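Local coordinates for protein putative fimbrium tip subunit Fim1C (Bacteroides ovatus, PDB 4EPS) that is probably a component of the fimbrium tip, the end of a filamentous cell-surface appendage that mediates adhesion and biofilm formation, at residues P112-W117 and T156-L161; L15-T20 and D44-F49; T34-T39 and A213-Y218. All blocks are in the same frame, centred on the assembly; numbering follows the deposited sequence. Where two conformers were deposited one is given.

How the contacts relate
From the N terminus, strand 14-19 comes first, and contact 2 sets it against strand 45-52, closing a short loop that contains the disordered residues 27-32. The ordered piece 34-39 of that loop belongs to contact 3, whose partner 213-218 comes much later; contacts 2 and 3 therefore cross. Contact 1 opens after contact 2 has closed and falls wholly within the long loop of contact 3, bringing the short helix 111-115 to the break in strand 148-174. That strand borders both 14-19 and 217-222 and so joins all three sites. Asp19 OD2 pins them together, meeting His157 NE2 and Thr38 N at 2.7 Å each.

Contact 1 (P112-W117 and T156-L161); sequences PLAAGW and THRMSL
Ala114 lays its methyl over one face of the Arg158 guanidinium group. In one of the two conformers of Arg158, CB of Ala114 sits 3.6 Å from NH2 and 3.8 Å from CZ, so the alanine covers the flat group without competing for its N-H bonds. The arginine chain bends at both chi2 and chi3, and this fold brings its head back beside the helix. The head is held by charge as well: NH2 forms a salt bridge with Asp108, NE with Glu249, and NH1 gives a hydrogen bond to Thr136. The setting is the break in the long strand 148-174. Before the break, the backbone of Thr156 pairs with Thr136; within it Arg158 still bonds with Leu134; beyond it Ser160 pairs with Arg222 and Leu161 with Lys251. The short helix 111-115 packs beside this break, where the strand passes from one group of neighbours to the next. Next to Arg158, the selenomethionine Met159 makes the second half of the contact, a Met-aromatic pairing with Trp117. Its CE lies 3.9 Å from CD1 of Trp117, and its SE is 5.0 Å from the centre of the five-membered ring, 67° off the ring normal. The approach is thus oblique, on the pyrrole side of the indole. With CG anti to the backbone N (chi1 -164°), Trp117 turns its CD1 toward the selenomethionine, whose chain crosses it at a slant. On the same methyl, the Trp117 CB comes to 4.1 Å from Met159 CE, and the Ala114 O stands 4.2 Å from it. The NE1 bond to the carbonyl oxygen of Gln132 probably limits rotation of the indole, and the side chain also touches Leu134.

Contact 2 (L15-T20 and D44-F49); sequences LNVTDT and DQIGLF
Val17 and Ile46 meet methyl to methyl across the core of a curled, sandwich-like beta domain, consistent with the transthyretin-like clan of the fimbrillin family. Strand 14-19 lies parallel to 148-174, while strand 45-52, which faces it across the core, runs antiparallel to 55-67 and 87-92. Side chains, not backbone, make this contact: the closest alpha carbons, Val17 CA and Ile46 CA, are 9.2 Å apart, too far for backbone pairing. The tight spot is where CG2 of Val17 touches CD1 of Ile46 at 3.8 Å, the two chains reaching toward each other tip to tip. For Ile46 this reach depends on a first torsion of 61°, which puts CG1 between the backbone N and the carbonyl carbon, and on a nearly extended chi2 that carries CD1 outward. Val17 offers CG2, the branch beside its own backbone N. Trp72 touches both residues, and Val17 also rests on Phe40 and Leu155. Toward Leu15 the fit slackens. Its CA is 10.0 Å from the CA of Leu48, and the two leucines also lean on other neighbours: Leu15 on Leu151 and Phe65, Leu48 on Ile60, Ile77 and Phe153. On the reverse face of the first strand, Asn16 points away from strand 45-52 and is partly exposed, and Thr18 is exposed to solvent; Leu15 and Val17 supply the apolar side. The segment 15-20 falls in a predicted propeptide. In the loose pair, one of two deposited conformers of Leu15 brings CD1 to 4.4 Å from CD2 of Leu48.

Contact 3 (T34-T39 and A213-Y218); sequences TGFVTT and AKKDEY
A turn with a G1 beta bulge leads into strand 217-222, where Asp216 and Glu217 both face Asp212, and from it Lys215 and Glu217 reach across to Phe36. CE1 of Phe36 lies 3.4 Å from NZ of Lys215 and 3.4 Å from OE2 of Glu217. The carboxylate oxygen comes to the ring edge in the ring plane, with ring and carboxylate planes 53° apart, while the ammonium approaches obliquely. The two charges also bind each other: NZ of Lys215 gives a hydrogen bond to OE2 of Glu217 at 2.8 Å, a salt bridge on the syn side and 32° out of the carboxylate plane. OE2 also forms a salt bridge with Arg219, and OE1 one with Arg254. So the phenyl tip of a loop residue sits against a charge pair, next to strand 148-174, where Phe36 and Glu217 both rest on Val163. Glu217 runs straight beyond CG, its first torsion (70°) placing CG between the backbone N and the carbonyl carbon. Replacing Glu217 with an alanine would probably leave Lys215, Arg219 and Arg254 without their shared carboxylate and open a gap at the Phe36 edge. The Phe36 ring also meets that of Tyr252 edge-to-face.

Contact 1 (P112-W117 and T156-L161)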
# COMPACT_ATOMS: atom_id res chain seq x y z
N PRO A 112 -54.51 19.23 16.09
CA PRO A 112 -54.82 18.17 17.08
C PRO A 112 -54.26 16.79 16.72
O PRO A 112 -53.90 16.03 17.60
CB PRO A 112 -56.36 18.14 17.09
CG PRO A 112 -56.78 19.47 16.50
CD PRO A 112 -55.75 19.73 15.45
N LEU A 113 -54.19 16.47 15.42
CA LEU A 113 -53.61 15.19 14.97
C LEU A 113 -52.15 15.13 15.41
O LEU A 113 -51.72 14.15 16.01
CB LEU A 113 -53.74 15.07 13.44
CG LEU A 113 -53.13 13.84 12.77
CD1 LEU A 113 -53.80 12.52 13.25
CD2 LEU A 113 -53.20 13.99 11.24
N ALA A 114 -51.40 16.22 15.17
CA ALA A 114 -49.99 16.31 15.54
C ALA A 114 -49.81 16.32 17.06
O ALA A 114 -48.95 15.59 17.57
CB ALA A 114 -49.37 17.55 14.92
N ALA A 115 -50.64 17.09 17.79
CA ALA A 115 -50.57 17.18 19.26
C ALA A 115 -50.79 15.82 19.95
O ALA A 115 -50.08 15.52 20.91
CB ALA A 115 -51.58 18.20 19.78
N GLY A 116 -51.73 15.03 19.46
CA GLY A 116 -52.03 13.72 20.04
C GLY A 116 -51.28 12.54 19.43
O GLY A 116 -51.51 11.39 19.82
N TRP A 117 -50.36 12.80 18.48
CA TRP A 117 -49.63 11.74 17.79
C TRP A 117 -48.73 10.99 18.78
O TRP A 117 -47.84 11.60 19.38
CB TRP A 117 -48.83 12.30 16.60
CG TRP A 117 -48.35 11.25 15.64
CD1 TRP A 117 -47.08 10.80 15.47
CD2 TRP A 117 -49.15 10.57 14.65
NE1 TRP A 117 -47.03 9.86 14.47
CE2 TRP A 117 -48.28 9.70 13.94
CE3 TRP A 117 -50.52 10.60 14.30
CZ2 TRP A 117 -48.73 8.88 12.90
CZ3 TRP A 117 -50.97 9.78 13.28
CH2 TRP A 117 -50.08 8.93 12.59
N THR A 156 -45.33 18.00 4.73
CA THR A 156 -44.20 18.27 5.61
C THR A 156 -44.28 17.28 6.80
O THR A 156 -45.38 16.98 7.26
CB THR A 156 -44.20 19.76 6.01
OG1 THR A 156 -44.28 20.55 4.82
CG2 THR A 156 -42.96 20.18 6.77
N HIS A 157 -43.14 16.80 7.27
CA HIS A 157 -43.04 15.86 8.40
C HIS A 157 -43.29 16.63 9.69
O HIS A 157 -42.70 17.71 9.90
CB HIS A 157 -41.67 15.17 8.41
CG HIS A 157 -41.44 14.27 7.23
ND1 HIS A 157 -41.56 12.90 7.34
CD2 HIS A 157 -41.12 14.58 5.95
CE1 HIS A 157 -41.26 12.41 6.14
NE2 HIS A 157 -41.00 13.39 5.27
N ARG A 158 -44.17 16.09 10.55
CA ARG A 158 -44.52 16.75 11.80
C ARG A 158 -43.59 16.35 12.96
O ARG A 158 -43.52 17.07 13.96
CB ARG A 158 -45.98 16.47 12.15
CG ARG A 158 -46.96 17.03 11.11
CD ARG A 158 -46.80 18.52 10.87
NE ARG A 158 -47.31 19.30 11.99
CZ ARG A 158 -48.49 19.91 12.02
NH1 ARG A 158 -49.29 19.86 10.96
NH2 ARG A 158 -48.88 20.57 13.09
N MSE A 159 -42.90 15.21 12.85
CA MSE A 159 -42.00 14.78 13.91
C MSE A 159 -40.59 15.32 13.64
O MSE A 159 -40.35 15.92 12.59
CB MSE A 159 -41.97 13.22 13.99
CG MSE A 159 -43.33 12.60 14.34
SE MSE A 159 -44.01 13.24 16.08
CE MSE A 159 -45.49 14.40 15.46
N SER A 160 -39.67 15.06 14.57
CA SER A 160 -38.27 15.42 14.39
C SER A 160 -37.52 14.12 14.16
O SER A 160 -38.10 13.05 14.37
CB SER A 160 -37.74 16.19 15.60
OG SER A 160 -36.49 16.76 15.26
N LEU A 161 -36.27 14.18 13.72
CA LEU A 161 -35.54 12.96 13.40
C LEU A 161 -34.13 12.94 13.98
O LEU A 161 -33.35 13.88 13.77
CB LEU A 161 -35.47 12.79 11.87
CG LEU A 161 -34.79 11.51 11.34
CD1 LEU A 161 -35.63 10.25 11.71
CD2 LEU A 161 -34.58 11.61 9.86

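Contact 2 (L15-T20 and D44-F49)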
# COMPACT_ATOMS: atom_id res chain seq x y z
N LEU A 15 -54.67 13.13 -8.31
CA LEU A 15 -53.98 13.42 -7.05
C LEU A 15 -52.51 13.19 -7.15
O LEU A 15 -52.07 12.12 -7.59
CB LEU A 15 -54.51 12.57 -5.89
CG LEU A 15 -55.95 12.69 -5.43
CD1 LEU A 15 -56.07 12.19 -4.03
CD2 LEU A 15 -56.44 14.12 -5.45
N ASN A 16 -51.73 14.19 -6.72
CA ASN A 16 -50.28 14.12 -6.70
C ASN A 16 -49.83 14.46 -5.29
O ASN A 16 -50.45 15.31 -4.64
CB ASN A 16 -49.66 15.04 -7.76
CG ASN A 16 -50.28 14.91 -9.13
OD1 ASN A 16 -50.10 13.90 -9.82
ND2 ASN A 16 -51.09 15.90 -9.52
N VAL A 17 -48.83 13.74 -4.78
CA VAL A 17 -48.32 13.93 -3.43
C VAL A 17 -46.80 14.03 -3.47
O VAL A 17 -46.12 13.15 -4.01
CB VAL A 17 -48.80 12.76 -2.50
CG1 VAL A 17 -48.32 12.98 -1.09
CG2 VAL A 17 -50.33 12.61 -2.53
N THR A 18 -46.26 15.12 -2.90
CA THR A 18 -44.81 15.34 -2.86
C THR A 18 -44.37 15.61 -1.44
O THR A 18 -44.94 16.47 -0.78
CB THR A 18 -44.40 16.53 -3.77
OG1 THR A 18 -44.90 16.31 -5.07
CG2 THR A 18 -42.88 16.70 -3.86
N ASP A 19 -43.33 14.93 -1.00
CA ASP A 19 -42.74 15.17 0.32
C ASP A 19 -41.73 16.29 0.22
O ASP A 19 -40.83 16.21 -0.62
CB ASP A 19 -42.08 13.90 0.85
CG ASP A 19 -41.38 14.07 2.20
OD1 ASP A 19 -41.62 15.11 2.86
OD2 ASP A 19 -40.64 13.18 2.59
N THR A 20 -41.83 17.32 1.07
CA THR A 20 -40.86 18.43 1.05
C THR A 20 -39.55 17.95 1.71
O THR A 20 -38.53 18.62 1.57
CB THR A 20 -41.43 19.68 1.72
OG1 THR A 20 -41.71 19.40 3.08
CG2 THR A 20 -42.69 20.22 1.02
N ASP A 44 -49.15 2.42 0.66
CA ASP A 44 -49.23 3.67 1.45
C ASP A 44 -50.57 4.32 1.24
O ASP A 44 -51.07 4.31 0.12
CB ASP A 44 -48.12 4.64 1.01
CG ASP A 44 -46.77 4.37 1.65
OD1 ASP A 44 -46.75 3.78 2.76
OD2 ASP A 44 -45.76 4.77 1.07
N GLN A 45 -51.16 4.88 2.32
CA GLN A 45 -52.44 5.56 2.22
C GLN A 45 -52.41 6.92 2.84
O GLN A 45 -51.77 7.12 3.87
CB GLN A 45 -53.57 4.75 2.90
CG GLN A 45 -53.89 3.43 2.22
CD GLN A 45 -55.12 2.81 2.83
OE1 GLN A 45 -55.18 2.59 4.04
NE2 GLN A 45 -56.15 2.57 2.01
N ILE A 46 -53.12 7.85 2.20
CA ILE A 46 -53.32 9.21 2.65
C ILE A 46 -54.80 9.44 2.87
O ILE A 46 -55.63 8.73 2.31
CB ILE A 46 -52.73 10.27 1.66
CG1 ILE A 46 -53.41 10.19 0.27
CG2 ILE A 46 -51.19 10.18 1.60
CD1 ILE A 46 -53.32 11.42 -0.49
N GLY A 47 -55.12 10.45 3.65
CA GLY A 47 -56.50 10.86 3.87
C GLY A 47 -56.68 12.24 3.28
O GLY A 47 -55.81 13.11 3.44
N LEU A 48 -57.81 12.48 2.64
CA LEU A 48 -58.10 13.78 2.04
C LEU A 48 -59.31 14.46 2.69
O LEU A 48 -60.32 13.80 2.96
CB LEU A 48 -58.36 13.56 0.54
CG LEU A 48 -58.70 14.79 -0.32
CD1 LEU A 48 -57.51 15.75 -0.41
CD2 LEU A 48 -59.09 14.40 -1.71
N PHE A 49 -59.23 15.79 2.86
CA PHE A 49 -60.31 16.65 3.36
C PHE A 49 -60.54 17.84 2.43
O PHE A 49 -59.58 18.42 1.92
CB PHE A 49 -59.99 17.21 4.76
CG PHE A 49 -59.91 16.19 5.87
CD1 PHE A 49 -58.71 15.55 6.17
CD2 PHE A 49 -61.02 15.94 6.68
CE1 PHE A 49 -58.64 14.62 7.21
CE2 PHE A 49 -60.95 15.02 7.73
CZ PHE A 49 -59.76 14.36 7.99

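Contact 3 (T34-T39 and A213-Y218)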
# COMPACT_ATOMS: atom_id res chain seq x y z
N THR A 34 -30.87 17.90 -0.10
CA THR A 34 -32.26 17.46 -0.30
C THR A 34 -32.89 16.99 1.04
O THR A 34 -34.10 17.16 1.24
CB THR A 34 -32.28 16.32 -1.34
OG1 THR A 34 -31.34 16.59 -2.39
CG2 THR A 34 -33.66 16.09 -1.95
N GLY A 35 -32.07 16.40 1.91
CA GLY A 35 -32.54 15.85 3.17
C GLY A 35 -33.16 14.49 2.93
O GLY A 35 -32.85 13.84 1.92
N PHE A 36 -34.04 14.03 3.83
CA PHE A 36 -34.69 12.73 3.70
C PHE A 36 -36.05 12.92 3.10
O PHE A 36 -36.97 13.42 3.77
CB PHE A 36 -34.80 12.02 5.06
CG PHE A 36 -33.46 11.69 5.67
CD1 PHE A 36 -32.81 10.50 5.37
CD2 PHE A 36 -32.84 12.59 6.54
CE1 PHE A 36 -31.55 10.21 5.93
CE2 PHE A 36 -31.59 12.29 7.11
CZ PHE A 36 -30.95 11.11 6.79
N VAL A 37 -36.16 12.52 1.83
CA VAL A 37 -37.39 12.67 1.06
C VAL A 37 -38.03 11.31 0.89
O VAL A 37 -37.40 10.38 0.37
CB VAL A 37 -37.13 13.35 -0.31
CG1 VAL A 37 -38.41 13.39 -1.15
CG2 VAL A 37 -36.58 14.76 -0.13
N THR A 38 -39.28 11.22 1.29
CA THR A 38 -40.06 10.01 1.18
C THR A 38 -40.54 9.84 -0.25
O THR A 38 -41.07 10.77 -0.86
CB THR A 38 -41.26 10.11 2.17
OG1 THR A 38 -40.75 10.13 3.51
CG2 THR A 38 -42.28 9.01 1.98
N THR A 39 -40.37 8.66 -0.83
CA THR A 39 -40.82 8.49 -2.21
C THR A 39 -42.22 7.83 -2.30
O THR A 39 -42.89 7.96 -3.34
CB THR A 39 -39.76 7.70 -3.02
OG1 THR A 39 -40.17 7.65 -4.39
CG2 THR A 39 -39.51 6.28 -2.47
N ALA A 213 -29.34 0.12 5.94
CA ALA A 213 -28.18 -0.69 5.58
C ALA A 213 -27.37 -0.11 4.41
O ALA A 213 -26.15 -0.30 4.37
CB ALA A 213 -28.61 -2.12 5.26
N LYS A 214 -28.04 0.61 3.49
CA LYS A 214 -27.40 1.24 2.33
C LYS A 214 -26.48 2.39 2.76
O LYS A 214 -25.35 2.48 2.29
CB LYS A 214 -28.47 1.76 1.33
CG LYS A 214 -27.91 2.20 -0.02
CD LYS A 214 -28.99 2.78 -0.91
CE LYS A 214 -28.46 3.24 -2.24
NZ LYS A 214 -29.53 3.82 -3.09
N LYS A 215 -26.96 3.27 3.67
CA LYS A 215 -26.16 4.41 4.16
C LYS A 215 -25.35 4.07 5.42
O LYS A 215 -24.50 4.87 5.81
CB LYS A 215 -27.07 5.61 4.47
CG LYS A 215 -27.74 6.23 3.25
CD LYS A 215 -28.60 7.45 3.62
CE LYS A 215 -27.81 8.72 3.75
NZ LYS A 215 -28.52 9.74 4.57
N ASP A 216 -25.63 2.91 6.07
CA ASP A 216 -25.01 2.46 7.34
C ASP A 216 -25.25 3.53 8.44
O ASP A 216 -24.30 4.07 9.03
CB ASP A 216 -23.50 2.14 7.20
CG ASP A 216 -22.88 1.65 8.51
OD1 ASP A 216 -23.60 0.99 9.30
OD2 ASP A 216 -21.71 2.00 8.78
N GLU A 217 -26.53 3.81 8.71
CA GLU A 217 -26.84 4.80 9.74
C GLU A 217 -28.17 4.42 10.36
O GLU A 217 -28.97 3.69 9.74
CB GLU A 217 -26.83 6.25 9.17
CG GLU A 217 -27.96 6.58 8.23
CD GLU A 217 -27.93 7.94 7.56
OE1 GLU A 217 -26.88 8.62 7.58
OE2 GLU A 217 -28.98 8.31 6.98
N TYR A 218 -28.40 4.90 11.60
CA TYR A 218 -29.64 4.62 12.34
C TYR A 218 -30.49 5.85 12.38
O TYR A 218 -29.94 6.95 12.56
CB TYR A 218 -29.34 4.16 13.77
CG TYR A 218 -28.56 2.87 13.85
CD1 TYR A 218 -27.17 2.86 13.69
CD2 TYR A 218 -29.20 1.65 14.04
CE1 TYR A 218 -26.44 1.67 13.78
CE2 TYR A 218 -28.48 0.45 14.12
CZ TYR A 218 -27.10 0.48 13.99
OH TYR A 218 -26.37 -0.68 14.03